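Local coordinates for SusD/RagB family nutrient-binding outer membrane lipoprotein (Bacteroides vulgatus, PDB 4F7A) that probably binds mucin O-glycans at the cell surface as a SusD-like lipoprotein, as part of nutrient capture at the outer membrane, at residues A116-K121 with D163-A168; K183-C188 with S194-F199; A268-G273 with A402-T407; E275-S280 with S377-S382. One frame throughout, in Å; residues are numbered along the deposited sequence.

Interaction 1 of 4, residues A116-K121 with D163-A168; sequences ATLILK and DKAVDA
Apolar helix-to-helix packing joins Leu118 and Ile119 of helix 111-132 to Lys164 and Ala165 of helix 151-174, in the buried helical part of this TPR-like chain. The two short segments run nearly antiparallel, with 151° between their directions, and their axes approach to 8.3 Å. The small alanine at the centre probably allows this closeness: its CB is directed toward the other helix, and the CA atoms of Leu118 and Ala165 lie 5.8 Å apart. Ala165 CB settles between two neighbouring side chains, meeting Leu118 CB at 3.8 Å and Ile119 CG1 at 3.6 Å, with Ile119 CD1 a little farther off. In Ile119 the CG1 branch stands anti to the carbonyl carbon (chi1 -64°), which carries its ethyl arm over to the alanine although the CB itself does not face that helix. Leu118 reaches past the methyl with one branch, CD1 lying 3.6 Å from Lys164 CB and also close to the Ala165 backbone N. Lys164 lends only the root of its side chain; beyond CG the chain is extended and leads its ammonium group away from the helix pair. Behind the contact, helix 193-210 closes the same region through Phe199 and Ala200, which touch Ile119, while Ala200 also meets Val166. No hydrogen bond spans the two segments, so they are held by shape and by the burial of hydrocarbon, with the charged end of Lys164 kept clear of the apolar interior.

Interaction 2 of 4, residues K183-C188 with S194-F199; sequences KSINMC and SRWIKF
The benzo ring of Trp196 receives the thiol of Cys188 at a slant: SG lies 3.9 Å from the centroid of the six-membered ring and 35° off its normal. The sulfur is displaced toward one corner, with CH2 at 3.4 Å and CZ2 next nearest. Ile185 also approaches this ring obliquely, CD1 standing 4.4 Å from Trp196 CZ2. Phe199, one helical turn on, has a looser hold on the same sulfur, again oblique; its CE2 is 4.3 Å from Cys188 SG. One thiol thus makes sulfur-aromatic contacts with two rings of helix 193-210. It gets there because SG sits between the backbone N and the carbonyl carbon (chi1 61°), the crowded position. The indole CG stands anti to the carbonyl carbon of Trp196, and the ring stretches out from the helix to reach the loop.

That loop links helix 151-174 to helix 193-210, and an Asx turn runs from Asn186 into the cysteine: Asn186 OD1 accepts from Cys188 N at 3.2 Å, with the donor tilted 27° from the carbonyl plane. The same oxygen also takes a bond from Cys190 N. Farther back, Gln29 of helix 15-30 grips the loop with both ends of its amide, NE2 giving to Ile185 O and OE1 accepting from Met187 N. Leu169 of helix 151-174 touches Trp196 as well, and Phe113 of helix 111-132 packs on Ile185.

Interaction 3 of 4, residues A268-G273 with A402-T407; sequences ASVLNG and ALITTT
Val270 and Ile404 meet methyl to methyl, CG2 lying only 3.4 Å from CD1, which is tighter than ordinary van der Waals contact. Both conformations steer toward this point. Val270 places CG1 anti to the backbone N (chi1 170°), which leaves CG2 beside that nitrogen and directed at the loop. On the other side, Ile404 holds CG1 anti to its carbonyl carbon (chi1 -54°) and continues nearly extended (chi2 162°), sending CD1 out to the helix. Ser269, one residue earlier, bridges to the loop through a water: the water donates to Ser269 OG at 3.0 Å and accepts from Ile404 N at 3.1 Å. Its hydroxyl is also hydrogen-bonded to the carbonyl of Thr387, its main polar partner, and Ala402 CB rests 4.0 Å from Ser269 OG. The contact therefore pairs one apolar touch with one water-mediated link. It fastens the loop preceding helix 416-431 against helix 265-273, and helix 416-431 itself lies alongside, with Ile429 packed on Val270 and Glu421 touching Ile404, while helix 279-282 covers Leu271.

Interaction 4 of 4, residues E275-S280 with S377-S382; sequences EDPRIS and SLYLTS
Tyr379 thrusts its phenol toward the carboxylate of Asp276, the two planes standing 65° apart, and its OH donates a weak hydrogen bond to Asp276 OD2 at 2.7 Å. The ring extends this far because CG is anti to the backbone N (chi1 176°). Arg278 grips the same carboxylate side-on: NE reaches OD1 of Asp276 at 2.9 Å, almost straight and in the guanidinium plane, while NH2 forms a salt bridge with Asp276 OD2 at 2.8 Å, both on syn lone pairs. The guanidinium is nearly perpendicular to the phenol, with Tyr379 OH at its edge. The anti lone pair of Asp276 OD1 takes Arg278 N at 2.9 Å, so backbone and side chain of one arginine fix the carboxylate. Gln426 of helix 416-431 completes the polar group, its NE2 bonding Tyr379 OH and its OE1 accepting from Arg278 NH2. Replacing Asp276 with an alanine would probably leave the buried arginine charge without its mate, weaken the hold on the phenol and release the turn from its cap. Alongside, Pro277 CD packs 4.1 Å from Tyr379 CD1. A Schellman motif at Glu275 ends helix 265-273, and the side chain of Asp276 then caps the type I beta turn leading into helix 279-282.

In the fold
The four contacts form two pairs. Interactions 1 and 2 touch, their centres 11 Å apart, where helices 111-132, 151-174 and 193-210 come together: Ile119 packs on Phe199, and Ala116 on Ile185. Interactions 3 and 4 also touch, with centres 12 Å apart, around helices 265-273 and 279-282, and share helix 416-431 as a neighbour. Centres of different pairs are about 32 to 39 Å apart, and interaction 3 lies on the opposite side of the chain's centre from interactions 1 and 2. Interactions 1 and 2 follow in series, whereas interaction 4 is nested inside the loop closed by interaction 3. The first pair joins helices and a loop from the earlier part of the chain; the second brings the loop before helix 416-431 against helices 265-273 and 279-282.

Interaction 1 of 4, residues A116-K121 with D163-A168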
loop_
_atom_site.group_PDB
_atom_site.type_symbol
_atom_site.label_atom_id
_atom_site.label_comp_id
_atom_site.label_asym_id
_atom_site.label_seq_id
_atom_site.Cartn_x
_atom_site.Cartn_y
_atom_site.Cartn_z
ATOM N N ALA A 116 -14.200 15.243 2.009
ATOM C CA ALA A 116 -13.494 14.474 0.993
ATOM C C ALA A 116 -12.007 14.858 0.890
ATOM O O ALA A 116 -11.152 13.999 0.731
ATOM C CB ALA A 116 -14.213 14.651 -0.390
ATOM N N THR A 117 -11.716 16.145 0.956
ATOM C CA THR A 117 -10.351 16.634 0.930
ATOM C C THR A 117 -9.548 15.999 2.046
ATOM O O THR A 117 -8.444 15.518 1.815
ATOM C CB THR A 117 -10.269 18.163 1.101
ATOM O OG1 THR A 117 -10.832 18.797 -0.031
ATOM C CG2 THR A 117 -8.807 18.624 1.257
ATOM N N LEU A 118 -10.102 16.011 3.258
ATOM C CA LEU A 118 -9.394 15.483 4.427
ATOM C C LEU A 118 -9.100 14.005 4.270
ATOM O O LEU A 118 -7.994 13.560 4.569
ATOM C CB LEU A 118 -10.194 15.715 5.708
ATOM C CG LEU A 118 -10.238 17.182 6.134
ATOM C CD1 LEU A 118 -11.044 17.360 7.423
ATOM C CD2 LEU A 118 -8.846 17.746 6.306
ATOM N N ILE A 119 -10.094 13.250 3.809
ATOM C CA ILE A 119 -9.920 11.804 3.590
ATOM C C ILE A 119 -8.812 11.560 2.556
ATOM O O ILE A 119 -7.909 10.744 2.756
ATOM C CB ILE A 119 -11.266 11.130 3.187
ATOM C CG1 ILE A 119 -12.270 11.242 4.352
ATOM C CG2 ILE A 119 -11.061 9.620 2.837
ATOM C CD1 ILE A 119 -13.730 11.188 3.945
ATOM N N LEU A 120 -8.871 12.259 1.435
ATOM C CA LEU A 120 -7.825 12.095 0.431
ATOM C C LEU A 120 -6.438 12.484 0.962
ATOM O O LEU A 120 -5.440 11.877 0.610
ATOM C CB LEU A 120 -8.156 12.918 -0.811
ATOM C CG LEU A 120 -9.355 12.475 -1.618
ATOM C CD1 LEU A 120 -9.638 13.539 -2.713
ATOM C CD2 LEU A 120 -9.178 11.048 -2.194
ATOM N N LYS A 121 -6.378 13.513 1.805
ATOM C CA LYS A 121 -5.105 13.983 2.348
ATOM C C LYS A 121 -4.475 12.916 3.249
ATOM O O LYS A 121 -3.259 12.654 3.190
ATOM C CB LYS A 121 -5.342 15.302 3.089
ATOM C CG LYS A 121 -4.091 15.982 3.572
ATOM C CD LYS A 121 -4.343 17.433 3.976
ATOM C CE LYS A 121 -5.180 17.562 5.237
ATOM N NZ LYS A 121 -5.504 19.005 5.618
ATOM N N ASP A 163 -11.678 12.271 11.867
ATOM C CA ASP A 163 -12.812 12.688 12.714
ATOM C C ASP A 163 -13.490 13.923 12.121
ATOM O O ASP A 163 -14.723 14.006 12.048
ATOM C CB ASP A 163 -12.368 13.035 14.140
ATOM C CG ASP A 163 -11.922 11.813 14.944
ATOM O OD1 ASP A 163 -12.281 10.678 14.589
ATOM O OD2 ASP A 163 -11.221 12.010 15.953
ATOM N N LYS A 164 -12.677 14.904 11.735
ATOM C CA LYS A 164 -13.223 16.138 11.164
ATOM C C LYS A 164 -13.975 15.820 9.869
ATOM O O LYS A 164 -15.068 16.353 9.616
ATOM C CB LYS A 164 -12.104 17.137 10.888
ATOM C CG LYS A 164 -11.553 17.810 12.128
ATOM C CD LYS A 164 -10.289 18.580 11.798
ATOM C CE LYS A 164 -9.850 19.400 12.987
ATOM N NZ LYS A 164 -8.585 20.081 12.642
ATOM N N ALA A 165 -13.397 14.926 9.068
ATOM C CA ALA A 165 -14.013 14.536 7.805
ATOM C C ALA A 165 -15.376 13.891 7.986
ATOM O O ALA A 165 -16.322 14.286 7.305
ATOM C CB ALA A 165 -13.096 13.580 7.013
ATOM N N VAL A 166 -15.469 12.852 8.825
ATOM C CA VAL A 166 -16.741 12.131 8.999
ATOM C C VAL A 166 -17.799 13.045 9.650
ATOM O O VAL A 166 -18.981 12.982 9.303
ATOM C CB VAL A 166 -16.611 10.758 9.744
ATOM C CG1 VAL A 166 -15.655 9.789 8.984
ATOM C CG2 VAL A 166 -16.171 10.897 11.180
ATOM N N ASP A 167 -17.367 13.944 10.530
ATOM C CA ASP A 167 -18.266 14.945 11.114
ATOM C C ASP A 167 -18.833 15.864 10.024
ATOM O O ASP A 167 -20.039 16.097 9.952
ATOM C CB ASP A 167 -17.523 15.789 12.154
ATOM C CG ASP A 167 -17.403 15.100 13.503
ATOM O OD1 ASP A 167 -17.943 13.985 13.663
ATOM O OD2 ASP A 167 -16.757 15.685 14.400
ATOM N N ALA A 168 -17.948 16.396 9.185
ATOM C CA ALA A 168 -18.347 17.326 8.109
ATOM C C ALA A 168 -19.352 16.675 7.136
ATOM O O ALA A 168 -20.373 17.271 6.799
ATOM C CB ALA A 168 -17.118 17.826 7.350
#

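Interaction 2 of 4, residues K183-C188 with S194-F199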
loop_
_atom_site.group_PDB
_atom_site.type_symbol
_atom_site.label_atom_id
_atom_site.label_comp_id
_atom_site.label_asym_id
_atom_site.label_seq_id
_atom_site.Cartn_x
_atom_site.Cartn_y
_atom_site.Cartn_z
ATOM N N LYS A 183 -20.659 14.098 -6.782
ATOM C CA LYS A 183 -20.564 13.540 -8.129
ATOM C C LYS A 183 -19.398 14.131 -8.917
ATOM O O LYS A 183 -18.647 13.382 -9.535
ATOM C CB LYS A 183 -21.897 13.747 -8.879
ATOM C CG LYS A 183 -22.030 13.003 -10.182
ATOM C CD LYS A 183 -23.399 13.287 -10.813
ATOM C CE LYS A 183 -24.463 12.370 -10.261
ATOM N NZ LYS A 183 -25.807 12.690 -10.837
ATOM N N SER A 184 -19.226 15.457 -8.879
ATOM C CA SER A 184 -18.217 16.133 -9.706
ATOM C C SER A 184 -16.761 15.845 -9.327
ATOM O O SER A 184 -15.851 16.129 -10.106
ATOM C CB SER A 184 -18.435 17.649 -9.704
ATOM O OG SER A 184 -18.244 18.238 -8.420
ATOM N N ILE A 185 -16.548 15.298 -8.131
ATOM C CA ILE A 185 -15.199 15.026 -7.631
ATOM C C ILE A 185 -14.917 13.536 -7.490
ATOM O O ILE A 185 -13.846 13.155 -7.013
ATOM C CB ILE A 185 -14.923 15.739 -6.258
ATOM C CG1 ILE A 185 -15.894 15.271 -5.180
ATOM C CG2 ILE A 185 -15.028 17.223 -6.411
ATOM C CD1 ILE A 185 -15.501 15.732 -3.739
ATOM N N ASN A 186 -15.832 12.688 -7.946
ATOM C CA ASN A 186 -15.648 11.246 -7.786
ATOM C C ASN A 186 -14.657 10.650 -8.795
ATOM O O ASN A 186 -15.042 10.263 -9.892
ATOM C CB ASN A 186 -16.981 10.517 -7.926
ATOM C CG ASN A 186 -16.859 9.030 -7.627
ATOM O OD1 ASN A 186 -15.835 8.590 -7.088
ATOM N ND2 ASN A 186 -17.892 8.255 -7.972
HETATM N N MSE A 187 -13.393 10.557 -8.420
HETATM C CA MSE A 187 -12.454 9.695 -9.148
HETATM C C MSE A 187 -11.976 8.509 -8.326
HETATM O O MSE A 187 -11.012 7.873 -8.720
HETATM C CB MSE A 187 -11.211 10.491 -9.583
HETATM C CG MSE A 187 -11.483 11.490 -10.651
HETATM SE SE MSE A 187 -9.827 12.436 -11.055
HETATM C CE MSE A 187 -8.612 10.969 -11.411
ATOM N N CYS A 188 -12.629 8.198 -7.211
ATOM C CA CYS A 188 -12.148 7.114 -6.335
ATOM C C CYS A 188 -13.229 6.088 -5.995
ATOM O O CYS A 188 -13.047 5.297 -5.072
ATOM C CB CYS A 188 -11.522 7.674 -5.059
ATOM S SG CYS A 188 -12.679 8.640 -4.083
ATOM N N SER A 194 -22.234 9.426 1.828
ATOM C CA SER A 194 -22.126 8.226 2.654
ATOM C C SER A 194 -20.958 7.336 2.268
ATOM O O SER A 194 -20.290 6.779 3.148
ATOM C CB SER A 194 -23.413 7.401 2.631
ATOM O OG SER A 194 -24.474 8.083 3.246
ATOM N N ARG A 195 -20.677 7.200 0.973
ATOM C CA ARG A 195 -19.556 6.374 0.543
ATOM C C ARG A 195 -18.196 6.947 0.915
ATOM O O ARG A 195 -17.267 6.205 1.210
ATOM C CB ARG A 195 -19.643 6.084 -0.958
ATOM C CG ARG A 195 -20.795 5.146 -1.342
ATOM C CD ARG A 195 -20.397 3.683 -1.326
ATOM N NE ARG A 195 -19.529 3.357 -2.454
ATOM C CZ ARG A 195 -19.950 3.066 -3.683
ATOM N NH1 ARG A 195 -21.243 3.009 -3.975
ATOM N NH2 ARG A 195 -19.065 2.814 -4.626
ATOM N N TRP A 196 -18.081 8.268 0.935
ATOM C CA TRP A 196 -16.879 8.914 1.463
ATOM C C TRP A 196 -16.671 8.612 2.943
ATOM O O TRP A 196 -15.558 8.352 3.369
ATOM C CB TRP A 196 -16.928 10.437 1.225
ATOM C CG TRP A 196 -16.529 10.829 -0.162
ATOM C CD1 TRP A 196 -17.367 11.101 -1.205
ATOM C CD2 TRP A 196 -15.195 10.988 -0.668
ATOM N NE1 TRP A 196 -16.638 11.421 -2.330
ATOM C CE2 TRP A 196 -15.301 11.364 -2.023
ATOM C CE3 TRP A 196 -13.920 10.843 -0.108
ATOM C CZ2 TRP A 196 -14.188 11.621 -2.815
ATOM C CZ3 TRP A 196 -12.804 11.081 -0.904
ATOM C CH2 TRP A 196 -12.953 11.454 -2.255
ATOM N N ILE A 197 -17.746 8.622 3.720
ATOM C CA ILE A 197 -17.636 8.293 5.138
ATOM C C ILE A 197 -17.230 6.831 5.332
ATOM O O ILE A 197 -16.366 6.510 6.168
ATOM C CB ILE A 197 -18.942 8.589 5.917
ATOM C CG1 ILE A 197 -19.305 10.081 5.820
ATOM C CG2 ILE A 197 -18.773 8.145 7.409
ATOM C CD1 ILE A 197 -20.669 10.478 6.509
ATOM N N LYS A 198 -17.800 5.937 4.520
ATOM C CA LYS A 198 -17.392 4.515 4.532
ATOM C C LYS A 198 -15.912 4.310 4.184
ATOM O O LYS A 198 -15.215 3.502 4.817
ATOM C CB LYS A 198 -18.314 3.728 3.606
ATOM C CG LYS A 198 -18.186 2.237 3.690
ATOM C CD LYS A 198 -19.095 1.531 2.682
ATOM C CE LYS A 198 -20.550 1.854 2.868
ATOM N NZ LYS A 198 -21.416 0.819 2.174
ATOM N N PHE A 199 -15.431 5.059 3.201
ATOM C CA PHE A 199 -14.004 5.158 2.878
ATOM C C PHE A 199 -13.213 5.597 4.137
ATOM O O PHE A 199 -12.282 4.902 4.565
ATOM C CB PHE A 199 -13.855 6.136 1.680
ATOM C CG PHE A 199 -12.430 6.410 1.208
ATOM C CD1 PHE A 199 -11.320 5.756 1.712
ATOM C CD2 PHE A 199 -12.237 7.340 0.206
ATOM C CE1 PHE A 199 -10.053 6.052 1.241
ATOM C CE2 PHE A 199 -10.968 7.637 -0.286
ATOM C CZ PHE A 199 -9.874 7.005 0.238
#

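Interaction 3 of 4, residues A268-G273 with A402-T407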
loop_
_atom_site.group_PDB
_atom_site.type_symbol
_atom_site.label_atom_id
_atom_site.label_comp_id
_atom_site.label_asym_id
_atom_site.label_seq_id
_atom_site.Cartn_x
_atom_site.Cartn_y
_atom_site.Cartn_z
ATOM N N ALA A 268 5.162 -16.039 -6.323
ATOM C CA ALA A 268 5.155 -17.323 -7.067
ATOM C C ALA A 268 5.117 -18.518 -6.095
ATOM O O ALA A 268 4.351 -19.440 -6.287
ATOM C CB ALA A 268 6.347 -17.443 -7.985
ATOM N N SER A 269 5.913 -18.461 -5.032
ATOM C CA SER A 269 5.895 -19.503 -4.004
ATOM C C SER A 269 4.502 -19.702 -3.393
ATOM O O SER A 269 4.019 -20.831 -3.298
ATOM C CB SER A 269 6.899 -19.186 -2.894
ATOM O OG SER A 269 6.735 -20.084 -1.821
ATOM N N VAL A 270 3.882 -18.590 -2.988
ATOM C CA VAL A 270 2.589 -18.616 -2.351
ATOM C C VAL A 270 1.480 -19.067 -3.308
ATOM O O VAL A 270 0.725 -19.978 -3.004
ATOM C CB VAL A 270 2.262 -17.229 -1.692
ATOM C CG1 VAL A 270 0.830 -17.169 -1.247
ATOM C CG2 VAL A 270 3.228 -16.955 -0.535
ATOM N N LEU A 271 1.364 -18.421 -4.455
ATOM C CA LEU A 271 0.253 -18.700 -5.324
ATOM C C LEU A 271 0.358 -20.096 -5.959
ATOM O O LEU A 271 -0.659 -20.779 -6.123
ATOM C CB LEU A 271 0.112 -17.591 -6.362
ATOM C CG LEU A 271 -0.252 -16.183 -5.857
ATOM C CD1 LEU A 271 -0.358 -15.177 -7.049
ATOM C CD2 LEU A 271 -1.526 -16.166 -5.063
ATOM N N ASN A 272 1.574 -20.543 -6.284
ATOM C CA ASN A 272 1.744 -21.916 -6.787
ATOM C C ASN A 272 1.405 -22.942 -5.705
ATOM O O ASN A 272 0.672 -23.892 -5.953
ATOM C CB ASN A 272 3.175 -22.197 -7.261
ATOM C CG ASN A 272 3.454 -21.641 -8.649
ATOM O OD1 ASN A 272 2.676 -21.865 -9.568
ATOM N ND2 ASN A 272 4.607 -20.972 -8.817
ATOM N N GLY A 273 1.961 -22.781 -4.518
ATOM C CA GLY A 273 1.745 -23.785 -3.466
ATOM C C GLY A 273 0.299 -23.873 -2.987
ATOM O O GLY A 273 -0.192 -24.953 -2.674
ATOM N N ALA A 402 11.123 -22.576 0.775
ATOM C CA ALA A 402 9.951 -21.740 1.120
ATOM C C ALA A 402 9.970 -21.404 2.592
ATOM O O ALA A 402 10.082 -22.292 3.462
ATOM C CB ALA A 402 8.625 -22.428 0.769
ATOM N N LEU A 403 9.882 -20.122 2.886
ATOM C CA LEU A 403 9.809 -19.692 4.277
ATOM C C LEU A 403 8.402 -19.804 4.863
ATOM O O LEU A 403 8.242 -19.942 6.073
ATOM C CB LEU A 403 10.277 -18.260 4.410
ATOM C CG LEU A 403 11.698 -17.922 3.977
ATOM C CD1 LEU A 403 11.967 -16.464 4.362
ATOM C CD2 LEU A 403 12.741 -18.874 4.612
ATOM N N ILE A 404 7.387 -19.723 4.005
ATOM C CA ILE A 404 5.985 -19.773 4.447
ATOM C C ILE A 404 5.518 -21.224 4.427
ATOM O O ILE A 404 5.605 -21.883 3.394
ATOM C CB ILE A 404 5.088 -18.910 3.548
ATOM C CG1 ILE A 404 5.619 -17.459 3.460
ATOM C CG2 ILE A 404 3.665 -18.936 4.092
ATOM C CD1 ILE A 404 5.096 -16.582 2.255
ATOM N N THR A 405 5.069 -21.720 5.577
ATOM C CA THR A 405 4.566 -23.069 5.695
ATOM C C THR A 405 3.059 -23.139 6.039
ATOM O O THR A 405 2.471 -24.217 6.019
ATOM C CB THR A 405 5.362 -23.854 6.747
ATOM O OG1 THR A 405 5.247 -23.182 8.014
ATOM C CG2 THR A 405 6.848 -23.959 6.308
ATOM N N THR A 406 2.424 -22.005 6.301
ATOM C CA THR A 406 1.020 -22.028 6.702
ATOM C C THR A 406 0.119 -22.232 5.488
ATOM O O THR A 406 0.425 -21.763 4.411
ATOM C CB THR A 406 0.645 -20.770 7.529
ATOM O OG1 THR A 406 -0.567 -21.031 8.224
ATOM C CG2 THR A 406 0.519 -19.519 6.654
ATOM N N THR A 407 -0.997 -22.925 5.685
ATOM C CA THR A 407 -1.964 -23.248 4.613
ATOM C C THR A 407 -3.047 -22.168 4.534
ATOM O O THR A 407 -3.124 -21.290 5.419
ATOM C CB THR A 407 -2.659 -24.574 4.915
ATOM O OG1 THR A 407 -3.433 -24.431 6.110
ATOM C CG2 THR A 407 -1.634 -25.736 5.111
HETATM O O HOH W 1 7.480 -19.229 0.935
#

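Interaction 4 of 4, residues E275-S280 with S377-S382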
loop_
_atom_site.group_PDB
_atom_site.type_symbol
_atom_site.label_atom_id
_atom_site.label_comp_id
_atom_site.label_asym_id
_atom_site.label_seq_id
_atom_site.Cartn_x
_atom_site.Cartn_y
_atom_site.Cartn_z
ATOM N N GLU A 275 -2.166 -23.356 -4.924
ATOM C CA GLU A 275 -2.936 -23.650 -6.137
ATOM C C GLU A 275 -4.013 -22.602 -6.292
ATOM O O GLU A 275 -5.188 -22.900 -6.489
ATOM C CB GLU A 275 -3.502 -25.090 -6.104
ATOM C CG GLU A 275 -2.371 -26.125 -6.061
ATOM C CD GLU A 275 -2.835 -27.567 -6.294
ATOM O OE1 GLU A 275 -3.807 -28.004 -5.658
ATOM O OE2 GLU A 275 -2.195 -28.268 -7.092
ATOM N N ASP A 276 -3.584 -21.353 -6.181
ATOM C CA ASP A 276 -4.499 -20.235 -6.017
ATOM C C ASP A 276 -5.072 -19.860 -7.379
ATOM O O ASP A 276 -4.320 -19.588 -8.314
ATOM C CB ASP A 276 -3.750 -19.069 -5.381
ATOM C CG ASP A 276 -4.647 -18.014 -4.835
ATOM O OD1 ASP A 276 -5.520 -17.506 -5.591
ATOM O OD2 ASP A 276 -4.456 -17.661 -3.641
ATOM N N PRO A 277 -6.413 -19.808 -7.488
ATOM C CA PRO A 277 -6.998 -19.472 -8.792
ATOM C C PRO A 277 -6.759 -18.038 -9.226
ATOM O O PRO A 277 -7.058 -17.697 -10.380
ATOM C CB PRO A 277 -8.491 -19.709 -8.597
ATOM C CG PRO A 277 -8.716 -19.608 -7.175
ATOM C CD PRO A 277 -7.439 -20.013 -6.459
ATOM N N ARG A 278 -6.238 -17.186 -8.336
ATOM C CA ARG A 278 -5.879 -15.840 -8.757
ATOM C C ARG A 278 -4.542 -15.806 -9.537
ATOM O O ARG A 278 -4.212 -14.782 -10.157
ATOM C CB ARG A 278 -5.816 -14.900 -7.557
ATOM C CG ARG A 278 -7.165 -14.624 -6.909
ATOM C CD ARG A 278 -7.031 -14.066 -5.496
ATOM N NE ARG A 278 -6.552 -15.045 -4.517
ATOM C CZ ARG A 278 -6.613 -14.862 -3.189
ATOM N NH1 ARG A 278 -7.133 -13.751 -2.672
ATOM N NH2 ARG A 278 -6.155 -15.793 -2.367
ATOM N N ILE A 279 -3.773 -16.898 -9.497
ATOM C CA ILE A 279 -2.431 -16.896 -10.080
ATOM C C ILE A 279 -2.440 -16.457 -11.571
ATOM O O ILE A 279 -1.620 -15.637 -11.981
ATOM C CB ILE A 279 -1.705 -18.256 -9.857
ATOM C CG1 ILE A 279 -0.196 -18.106 -10.110
ATOM C CG2 ILE A 279 -2.304 -19.367 -10.705
ATOM C CD1 ILE A 279 0.668 -19.312 -9.642
ATOM N N SER A 280 -3.373 -16.976 -12.364
ATOM C CA SER A 280 -3.386 -16.706 -13.815
ATOM C C SER A 280 -4.099 -15.388 -14.119
ATOM O O SER A 280 -4.024 -14.873 -15.224
ATOM C CB SER A 280 -4.060 -17.837 -14.606
ATOM O OG SER A 280 -5.455 -17.918 -14.367
ATOM N N SER A 377 -14.751 -21.526 -1.180
ATOM C CA SER A 377 -15.037 -22.519 -0.157
ATOM C C SER A 377 -14.027 -23.685 -0.138
ATOM O O SER A 377 -13.558 -24.079 0.924
ATOM C CB SER A 377 -16.478 -23.061 -0.277
ATOM O OG SER A 377 -17.445 -22.012 -0.170
ATOM N N LEU A 378 -13.720 -24.234 -1.302
ATOM C CA LEU A 378 -12.804 -25.378 -1.401
ATOM C C LEU A 378 -11.380 -24.920 -1.039
ATOM O O LEU A 378 -10.688 -25.567 -0.272
ATOM C CB LEU A 378 -12.845 -25.963 -2.806
ATOM C CG LEU A 378 -12.158 -27.335 -2.944
ATOM C CD1 LEU A 378 -12.684 -28.316 -1.896
ATOM C CD2 LEU A 378 -12.346 -27.878 -4.329
ATOM N N TYR A 379 -10.979 -23.757 -1.535
ATOM C CA TYR A 379 -9.665 -23.199 -1.220
ATOM C C TYR A 379 -9.480 -23.001 0.278
ATOM O O TYR A 379 -8.402 -23.276 0.818
ATOM C CB TYR A 379 -9.509 -21.875 -1.954
ATOM C CG TYR A 379 -8.258 -21.078 -1.708
ATOM C CD1 TYR A 379 -7.148 -21.243 -2.514
ATOM C CD2 TYR A 379 -8.230 -20.074 -0.758
ATOM C CE1 TYR A 379 -6.011 -20.485 -2.341
ATOM C CE2 TYR A 379 -7.090 -19.290 -0.581
ATOM C CZ TYR A 379 -5.980 -19.498 -1.364
ATOM O OH TYR A 379 -4.836 -18.719 -1.209
ATOM N N LEU A 380 -10.542 -22.552 0.950
ATOM C CA LEU A 380 -10.507 -22.309 2.395
ATOM C C LEU A 380 -10.412 -23.590 3.243
ATOM O O LEU A 380 -10.160 -23.499 4.441
ATOM C CB LEU A 380 -11.735 -21.471 2.814
ATOM C CG LEU A 380 -11.616 -20.007 2.425
ATOM C CD1 LEU A 380 -13.001 -19.319 2.620
ATOM C CD2 LEU A 380 -10.470 -19.326 3.224
ATOM N N THR A 381 -10.583 -24.762 2.624
ATOM C CA THR A 381 -10.349 -26.041 3.286
ATOM C C THR A 381 -9.010 -26.654 2.915
ATOM O O THR A 381 -8.671 -27.724 3.408
ATOM C CB THR A 381 -11.417 -27.108 2.884
ATOM O OG1 THR A 381 -11.223 -27.500 1.512
ATOM C CG2 THR A 381 -12.787 -26.593 3.062
ATOM N N SER A 382 -8.238 -26.006 2.055
ATOM C CA SER A 382 -7.125 -26.702 1.436
ATOM C C SER A 382 -5.868 -26.725 2.314
ATOM O O SER A 382 -5.705 -25.940 3.232
ATOM C CB SER A 382 -6.833 -26.136 0.049
ATOM O OG SER A 382 -6.345 -24.826 0.142
#